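Local structure of UTP-glucose-1-phosphate uridylyltransferase 2 (Trypanosoma brucei, 3GUE) at residues 367-375 with 396-407. The protein probably catalyses the reversible transfer of a uridylyl group from UTP to glucose 1-phosphate, giving UDP-glucose and diphosphate. Sequence-based numbering, arbitrary orientation.
With UPG (uridine-5'-diphosphate-glucose), chain C.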
ATOM      1  N   VAL A 367       9.345 -13.912   1.775  1.00 25.89           N
ATOM      2  CA  VAL A 367      10.497 -13.272   1.145  1.00 25.48           C
ATOM      3  C   VAL A 367      11.281 -12.525   2.228  1.00 25.91           C
ATOM      4  O   VAL A 367      10.734 -12.233   3.314  1.00 24.58           O
ATOM      5  CB  VAL A 367      10.113 -12.364  -0.095  1.00 26.78           C
ATOM      6  CG1 VAL A 367       9.337 -13.170  -1.152  1.00 26.62           C
ATOM      7  CG2 VAL A 367       9.342 -11.059   0.318  1.00 24.46           C
ATOM      8  N   PRO A 368      12.587 -12.284   1.986  1.00 25.98           N
ATOM      9  CA  PRO A 368      13.348 -11.516   2.957  1.00 26.52           C
ATOM     10  C   PRO A 368      12.783 -10.083   3.157  1.00 27.16           C
ATOM     11  O   PRO A 368      12.238  -9.482   2.233  1.00 25.98           O
ATOM     12  CB  PRO A 368      14.751 -11.458   2.348  1.00 26.08           C
ATOM     13  CG  PRO A 368      14.789 -12.580   1.348  1.00 26.23           C
ATOM     14  CD  PRO A 368      13.405 -12.697   0.830  1.00 27.12           C
ATOM     15  N   ARG A 369      12.908  -9.568   4.376  1.00 27.53           N
ATOM     16  CA  ARG A 369      12.481  -8.209   4.672  1.00 27.69           C
ATOM     17  C   ARG A 369      13.072  -7.168   3.730  1.00 26.62           C
ATOM     18  O   ARG A 369      12.516  -6.101   3.617  1.00 26.08           O
ATOM     19  CB  ARG A 369      12.810  -7.834   6.129  1.00 27.70           C
ATOM     20  CG  ARG A 369      12.141  -6.547   6.592  1.00 28.79           C
ATOM     21  CD  ARG A 369      10.943  -6.838   7.474  1.00 27.78           C
ATOM     22  NE  ARG A 369      10.104  -5.660   7.700  1.00 26.84           N
ATOM     23  CZ  ARG A 369       8.779  -5.713   7.875  1.00 24.33           C
ATOM     24  NH1 ARG A 369       8.150  -6.878   7.802  1.00 20.09           N
ATOM     25  NH2 ARG A 369       8.076  -4.609   8.058  1.00 21.54           N
ATOM     26  N   GLU A 370      14.177  -7.442   3.028  1.00 27.06           N
ATOM     27  CA  GLU A 370      14.751  -6.357   2.226  0.50 26.51           C
ATOM     28  C   GLU A 370      13.893  -6.006   0.988  1.00 26.42           C
ATOM     29  O   GLU A 370      14.148  -5.018   0.302  1.00 26.42           O
ATOM     30  CB  GLU A 370      16.255  -6.563   1.933  0.50 26.80           C
ATOM     31  CG  GLU A 370      17.110  -6.891   3.197  0.50 25.26           C
ATOM     32  CD  GLU A 370      17.289  -5.721   4.174  0.50 23.63           C
ATOM     33  OE1 GLU A 370      17.977  -4.752   3.790  0.50 23.84           O
ATOM     34  OE2 GLU A 370      16.778  -5.788   5.331  0.50 21.85           O
ATOM     35  N   ARG A 371      12.832  -6.777   0.756  1.00 25.76           N
ATOM     36  CA  ARG A 371      11.871  -6.454  -0.311  1.00 25.67           C
ATOM     37  C   ARG A 371      10.653  -5.635   0.117  1.00 25.65           C
ATOM     38  O   ARG A 371       9.721  -5.449  -0.676  1.00 26.01           O
ATOM     39  CB  ARG A 371      11.388  -7.734  -1.001  1.00 26.01           C
ATOM     40  CG  ARG A 371      12.504  -8.516  -1.637  1.00 27.59           C
ATOM     41  CD  ARG A 371      11.988  -9.570  -2.548  1.00 28.76           C
ATOM     42  NE  ARG A 371      13.109 -10.340  -3.068  1.00 32.65           N
ATOM     43  CZ  ARG A 371      12.998 -11.391  -3.880  1.00 31.81           C
ATOM     44  NH1 ARG A 371      11.808 -11.825  -4.273  1.00 31.99           N
ATOM     45  NH2 ARG A 371      14.095 -12.023  -4.273  1.00 31.53           N
ATOM     46  N   PHE A 372      10.649  -5.169   1.362  1.00 25.52           N
ATOM     47  CA  PHE A 372       9.473  -4.552   1.966  1.00 25.83           C
ATOM     48  C   PHE A 372       9.932  -3.457   2.966  1.00 25.56           C
ATOM     49  O   PHE A 372      10.404  -3.775   4.039  1.00 24.80           O
ATOM     50  CB  PHE A 372       8.621  -5.653   2.654  1.00 25.61           C
ATOM     51  CG  PHE A 372       7.338  -5.157   3.299  1.00 26.74           C
ATOM     52  CD1 PHE A 372       6.361  -4.503   2.547  1.00 24.63           C
ATOM     53  CD2 PHE A 372       7.083  -5.405   4.647  1.00 25.35           C
ATOM     54  CE1 PHE A 372       5.182  -4.064   3.137  1.00 27.11           C
ATOM     55  CE2 PHE A 372       5.895  -4.979   5.247  1.00 26.90           C
ATOM     56  CZ  PHE A 372       4.938  -4.312   4.494  1.00 24.79           C
ATOM     57  N   ALA A 373       9.837  -2.189   2.531  1.00 26.35           N
ATOM     58  CA  ALA A 373      10.075  -0.980   3.318  1.00 27.32           C
ATOM     59  C   ALA A 373       8.808  -0.110   3.226  1.00 27.34           C
ATOM     60  O   ALA A 373       8.795   0.895   2.503  1.00 27.75           O
ATOM     61  CB  ALA A 373      11.296  -0.194   2.784  1.00 26.24           C
ATOM     62  N   PRO A 374       7.742  -0.501   3.948  1.00 26.95           N
ATOM     63  CA  PRO A 374       6.455   0.179   3.777  1.00 26.40           C
ATOM     64  C   PRO A 374       6.440   1.547   4.456  1.00 25.78           C
ATOM     65  O   PRO A 374       7.095   1.744   5.502  1.00 24.97           O
ATOM     66  CB  PRO A 374       5.481  -0.740   4.535  1.00 25.61           C
ATOM     67  CG  PRO A 374       6.326  -1.285   5.668  1.00 26.73           C
ATOM     68  CD  PRO A 374       7.661  -1.569   4.973  1.00 27.73           C
ATOM     69  N   VAL A 375       5.675   2.464   3.875  1.00 24.33           N
ATOM     70  CA  VAL A 375       5.340   3.744   4.533  1.00 23.48           C
ATOM     71  C   VAL A 375       3.831   3.942   4.457  1.00 24.33           C
ATOM     72  O   VAL A 375       3.316   4.397   3.420  1.00 23.51           O
ATOM     73  CB  VAL A 375       6.083   4.949   3.885  1.00 23.26           C
ATOM     74  CG1 VAL A 375       5.625   6.301   4.531  1.00 23.78           C
ATOM     75  CG2 VAL A 375       7.645   4.760   4.017  1.00 19.30           C
ATOM     76  N   ARG A 396      17.208   0.686  -4.570  1.00 27.32           N
ATOM     77  CA  ARG A 396      16.138   0.293  -3.666  1.00 27.03           C
ATOM     78  C   ARG A 396      16.452   0.885  -2.299  1.00 26.85           C
ATOM     79  O   ARG A 396      17.580   1.319  -2.045  1.00 27.75           O
ATOM     80  CB  ARG A 396      15.983  -1.236  -3.603  1.00 26.71           C
ATOM     81  CG  ARG A 396      15.410  -1.850  -4.875  1.00 27.96           C
ATOM     82  CD  ARG A 396      15.036  -3.324  -4.707  1.00 28.42           C
ATOM     83  NE  ARG A 396      16.190  -4.121  -4.320  1.00 29.76           N
ATOM     84  CZ  ARG A 396      16.293  -4.786  -3.175  1.00 31.11           C
ATOM     85  NH1 ARG A 396      15.283  -4.774  -2.311  1.00 31.49           N
ATOM     86  NH2 ARG A 396      17.403  -5.481  -2.906  1.00 29.12           N
ATOM     87  N   LEU A 397      15.445   0.967  -1.451  1.00 26.79           N
ATOM     88  CA  LEU A 397      15.650   1.300  -0.042  1.00 26.96           C
ATOM     89  C   LEU A 397      15.449   0.055   0.785  1.00 27.12           C
ATOM     90  O   LEU A 397      14.451  -0.655   0.628  1.00 27.08           O
ATOM     91  CB  LEU A 397      14.722   2.417   0.403  1.00 26.70           C
ATOM     92  CG  LEU A 397      15.273   3.783   0.000  1.00 27.70           C
ATOM     93  CD1 LEU A 397      15.070   4.078  -1.461  1.00 28.00           C
ATOM     94  CD2 LEU A 397      14.640   4.850   0.811  1.00 30.54           C
ATOM     95  N   VAL A 398      16.411  -0.221   1.657  1.00 26.42           N
ATOM     96  CA  VAL A 398      16.417  -1.485   2.418  1.00 26.87           C
ATOM     97  C   VAL A 398      16.892  -1.240   3.859  1.00 27.44           C
ATOM     98  O   VAL A 398      17.730  -0.376   4.116  1.00 26.20           O
ATOM     99  CB  VAL A 398      17.350  -2.528   1.771  1.00 26.07           C
ATOM    100  CG1 VAL A 398      16.896  -2.841   0.307  1.00 25.60           C
ATOM    101  CG2 VAL A 398      18.774  -2.039   1.800  1.00 24.39           C
ATOM    102  N   LEU A 399      16.340  -2.020   4.781  1.00 28.26           N
ATOM    103  CA  LEU A 399      16.686  -1.921   6.185  1.00 28.32           C
ATOM    104  C   LEU A 399      18.173  -2.247   6.317  1.00 28.06           C
ATOM    105  O   LEU A 399      18.689  -3.125   5.618  1.00 29.09           O
ATOM    106  CB  LEU A 399      15.838  -2.917   7.006  1.00 28.55           C
ATOM    107  CG  LEU A 399      15.977  -2.866   8.526  1.00 28.31           C
ATOM    108  CD1 LEU A 399      15.362  -1.613   9.098  1.00 28.92           C
ATOM    109  CD2 LEU A 399      15.312  -4.099   9.123  1.00 27.86           C
ATOM    110  N   CYS A 400      18.852  -1.497   7.171  1.00 27.92           N
ATOM    111  CA  CYS A 400      20.248  -1.708   7.497  1.00 27.50           C
ATOM    112  C   CYS A 400      20.514  -3.083   8.117  1.00 27.89           C
ATOM    113  O   CYS A 400      19.636  -3.691   8.773  1.00 27.63           O
ATOM    114  CB  CYS A 400      20.761  -0.594   8.420  1.00 28.28           C
ATOM    115  SG  CYS A 400      20.071  -0.603  10.107  1.00 26.32           S
ATOM    116  N   GLU A 401      21.747  -3.549   7.925  1.00 27.99           N
ATOM    117  CA  GLU A 401      22.166  -4.883   8.328  1.00 28.32           C
ATOM    118  C   GLU A 401      22.096  -5.097   9.839  1.00 28.14           C
ATOM    119  O   GLU A 401      21.720  -6.168  10.321  1.00 27.59           O
ATOM    120  CB  GLU A 401      23.585  -5.159   7.821  1.00 28.70           C
ATOM    121  CG  GLU A 401      23.897  -6.626   7.637  1.00 30.42           C
ATOM    122  CD  GLU A 401      25.377  -6.963   7.856  1.00 34.62           C
ATOM    123  OE1 GLU A 401      26.251  -6.086   7.637  1.00 36.22           O
ATOM    124  OE2 GLU A 401      25.670  -8.117   8.252  1.00 35.84           O
ATOM    125  N   GLU A 402      22.456  -4.072  10.588  1.00 28.19           N
ATOM    126  CA  GLU A 402      22.530  -4.193  12.039  1.00 28.30           C
ATOM    127  C   GLU A 402      21.164  -4.283  12.731  1.00 27.88           C
ATOM    128  O   GLU A 402      21.102  -4.620  13.913  1.00 27.10           O
ATOM    129  CB  GLU A 402      23.374  -3.060  12.625  1.00 28.64           C
ATOM    130  CG  GLU A 402      22.757  -1.672  12.465  1.00 29.26           C
ATOM    131  CD  GLU A 402      23.587  -0.601  13.144  1.00 29.04           C
ATOM    132  OE1 GLU A 402      23.880  -0.736  14.354  1.00 29.55           O
ATOM    133  OE2 GLU A 402      23.959   0.372  12.455  1.00 31.87           O
ATOM    134  N   ARG A 403      20.084  -3.952  12.007  1.00 27.69           N
ATOM    135  CA  ARG A 403      18.724  -4.161  12.538  1.00 27.82           C
ATOM    136  C   ARG A 403      18.210  -5.605  12.367  1.00 27.44           C
ATOM    137  O   ARG A 403      17.047  -5.894  12.670  1.00 27.56           O
ATOM    138  CB  ARG A 403      17.724  -3.110  12.024  1.00 27.24           C
ATOM    139  CG  ARG A 403      17.924  -1.703  12.639  1.00 27.37           C
ATOM    140  CD  ARG A 403      17.416  -1.504  14.103  1.00 28.35           C
ATOM    141  NE  ARG A 403      17.680  -2.605  15.036  1.00 30.37           N
ATOM    142  CZ  ARG A 403      18.811  -2.792  15.723  1.00 31.30           C
ATOM    143  NH1 ARG A 403      19.838  -1.962  15.597  1.00 32.79           N
ATOM    144  NH2 ARG A 403      18.926  -3.838  16.528  1.00 29.78           N
ATOM    145  N   ASN A 404      19.105  -6.495  11.919  1.00 27.80           N
ATOM    146  CA  ASN A 404      18.834  -7.943  11.806  0.50 27.57           C
ATOM    147  C   ASN A 404      17.449  -8.321  11.262  1.00 27.38           C
ATOM    148  O   ASN A 404      16.818  -9.273  11.740  1.00 27.61           O
ATOM    149  CB  ASN A 404      19.165  -8.691  13.127  0.50 27.56           C
ATOM    150  CG  ASN A 404      18.374  -8.178  14.339  0.50 28.26           C
ATOM    151  OD1 ASN A 404      17.193  -8.501  14.516  0.50 27.73           O
ATOM    152  ND2 ASN A 404      19.040  -7.396  15.197  0.50 29.06           N
ATOM    153  N   GLY A 405      16.981  -7.577  10.258  1.00 27.97           N
ATOM    154  CA  GLY A 405      15.666  -7.810   9.633  1.00 27.73           C
ATOM    155  C   GLY A 405      14.463  -7.185  10.333  1.00 27.57           C
ATOM    156  O   GLY A 405      13.343  -7.287   9.830  1.00 27.15           O
ATOM    157  N   LYS A 406      14.688  -6.556  11.493  1.00 27.32           N
ATOM    158  CA  LYS A 406      13.611  -6.004  12.313  1.00 28.00           C
ATOM    159  C   LYS A 406      13.671  -4.477  12.322  1.00 28.04           C
ATOM    160  O   LYS A 406      14.587  -3.901  12.913  1.00 28.31           O
ATOM    161  CB  LYS A 406      13.655  -6.522  13.755  1.00 27.59           C
ATOM    162  CG  LYS A 406      13.449  -8.017  13.933  1.00 28.70           C
ATOM    163  CD  LYS A 406      13.497  -8.384  15.409  1.00 28.49           C
ATOM    164  CE  LYS A 406      14.257  -9.675  15.636  1.00 30.65           C
ATOM    165  NZ  LYS A 406      13.365 -10.853  15.841  1.00 30.31           N
ATOM    166  N   PRO A 407      12.695  -3.809  11.662  1.00 28.10           N
ATOM    167  CA  PRO A 407      12.743  -2.351  11.678  1.00 28.26           C
ATOM    168  C   PRO A 407      12.590  -1.832  13.111  1.00 28.56           C
ATOM    169  O   PRO A 407      11.989  -2.526  13.954  1.00 28.89           O
ATOM    170  CB  PRO A 407      11.522  -1.944  10.842  1.00 28.63           C
ATOM    171  CG  PRO A 407      11.223  -3.170   9.981  1.00 27.62           C
ATOM    172  CD  PRO A 407      11.539  -4.313  10.891  1.00 27.23           C
TER
HETATM  173  N1  UPG C 484      -3.752   2.825  -3.778  1.00 21.25           N
HETATM  174  C2  UPG C 484      -4.263   2.933  -5.087  1.00 21.84           C
HETATM  175  N3  UPG C 484      -5.637   3.028  -5.224  1.00 23.09           N
HETATM  176  C4  UPG C 484      -6.504   3.018  -4.158  1.00 23.06           C
HETATM  177  C5  UPG C 484      -6.006   2.891  -2.855  1.00 23.85           C
HETATM  178  C6  UPG C 484      -4.634   2.790  -2.652  1.00 22.35           C
HETATM  179  O2  UPG C 484      -3.570   2.978  -6.114  1.00 19.71           O
HETATM  180  O4  UPG C 484      -7.714   3.125  -4.402  1.00 21.14           O
HETATM  181  C1C UPG C 484      -2.272   2.715  -3.571  1.00 20.87           C
HETATM  182  C2C UPG C 484      -1.568   3.593  -2.532  1.00 19.46           C
HETATM  183  O2C UPG C 484      -1.298   4.897  -3.064  1.00 17.26           O
HETATM  184  C3C UPG C 484      -0.275   2.800  -2.352  1.00 19.19           C
HETATM  185  C4C UPG C 484      -0.764   1.362  -2.411  1.00 18.49           C
HETATM  186  O4C UPG C 484      -2.039   1.373  -3.108  1.00 16.57           O
HETATM  187  O3C UPG C 484       0.570   3.029  -3.478  1.00 20.36           O
HETATM  188  C5C UPG C 484      -1.013   0.776  -0.982  1.00 17.44           C
HETATM  189  O5C UPG C 484      -2.084   1.374  -0.302  1.00 15.94           O
HETATM  190  PA  UPG C 484      -1.987   1.704   1.275  1.00 18.72           P
HETATM  191  O1A UPG C 484      -0.669   2.380   1.444  1.00 20.56           O
HETATM  192  O2A UPG C 484      -3.204   2.357   1.772  1.00 20.57           O
HETATM  193  O3A UPG C 484      -1.848   0.197   1.920  1.00 19.64           O
HETATM  194  PB  UPG C 484      -3.051  -0.785   2.407  1.00 21.38           P
HETATM  195  O1B UPG C 484      -4.013  -0.914   1.299  1.00 17.81           O
HETATM  196  O2B UPG C 484      -3.537  -0.407   3.771  1.00 17.01           O
HETATM  197  O3B UPG C 484      -2.190  -2.119   2.641  1.00 17.61           O
HETATM  198  C1' UPG C 484      -1.556  -2.769   1.478  1.00 17.06           C
HETATM  199  C2' UPG C 484      -2.097  -4.186   1.354  1.00 20.54           C
HETATM  200  C3' UPG C 484      -1.810  -4.906   2.666  1.00 20.13           C
HETATM  201  C4' UPG C 484      -0.290  -4.939   2.893  1.00 19.24           C
HETATM  202  C5' UPG C 484       0.284  -3.499   2.898  1.00 20.96           C
HETATM  203  C6' UPG C 484       1.787  -3.528   2.804  1.00 20.78           C
HETATM  204  O2' UPG C 484      -3.516  -4.184   1.110  1.00 22.23           O
HETATM  205  O3' UPG C 484      -2.391  -6.198   2.623  1.00 17.24           O
HETATM  206  O4' UPG C 484       0.019  -5.586   4.118  1.00 20.50           O
HETATM  207  O5' UPG C 484      -0.140  -2.724   1.744  1.00 19.65           O
HETATM  208  O6' UPG C 484       2.306  -2.253   3.188  1.00 20.23           O
HETATM  209  O   HOH W   1      13.807  -3.432   4.228  1.00 21.88           O
HETATM  210  O   HOH W   2      13.441  -2.982   1.727  1.00 23.34           O
HETATM  211  O   HOH W   3      18.392  -6.083   8.223  1.00 25.04           O
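In this UDPGP-family nucleotidyltransferase the loop between strand 362-366, an outer strand of the mixed sheet, and helix 378-385 makes a short 3-10 turn whose residues Arg369 and Glu370 meet strand 397-399 and the type I' turn after it. Waters bridge backbone groups of the two segments. One accepts from Leu399 N (3.0 Å) and lies at Arg369 O; a second lies within hydrogen-bonding distance of Glu370 O (2.6 Å) and Leu397 O (2.8 Å) and links them. Arg396, bent at chi3 (-59°), brings NH1 to Glu370 O at 2.9 Å in a weak bond (127°), while the same nitrogen also bonds Gly224 O. Glu370 folds back at chi2 (-70°), which in the conformer described carries its carboxylate across Val398 and Leu399, with OE2 3.5 Å from Leu399 CB. Arg369 suits its place because its long chain can pack and still reach a charge: CD rests 3.4 Å from Gly405 O, NE lies 3.6 Å from Pro407 CG, and NH2 forms a salt bridge with Asp253. Gly405, at positive phi, readily takes the turn's backbone shape. Behind Arg369, Phe372 CD2 sits over one face of the guanidinium, and the ring's edge meets O6' of UDP-glucose. The contact therefore joins a ligand-lining loop to strand 397-399 and the turn after it chiefly through water and aliphatic packing, with one weak direct hydrogen bond crossing.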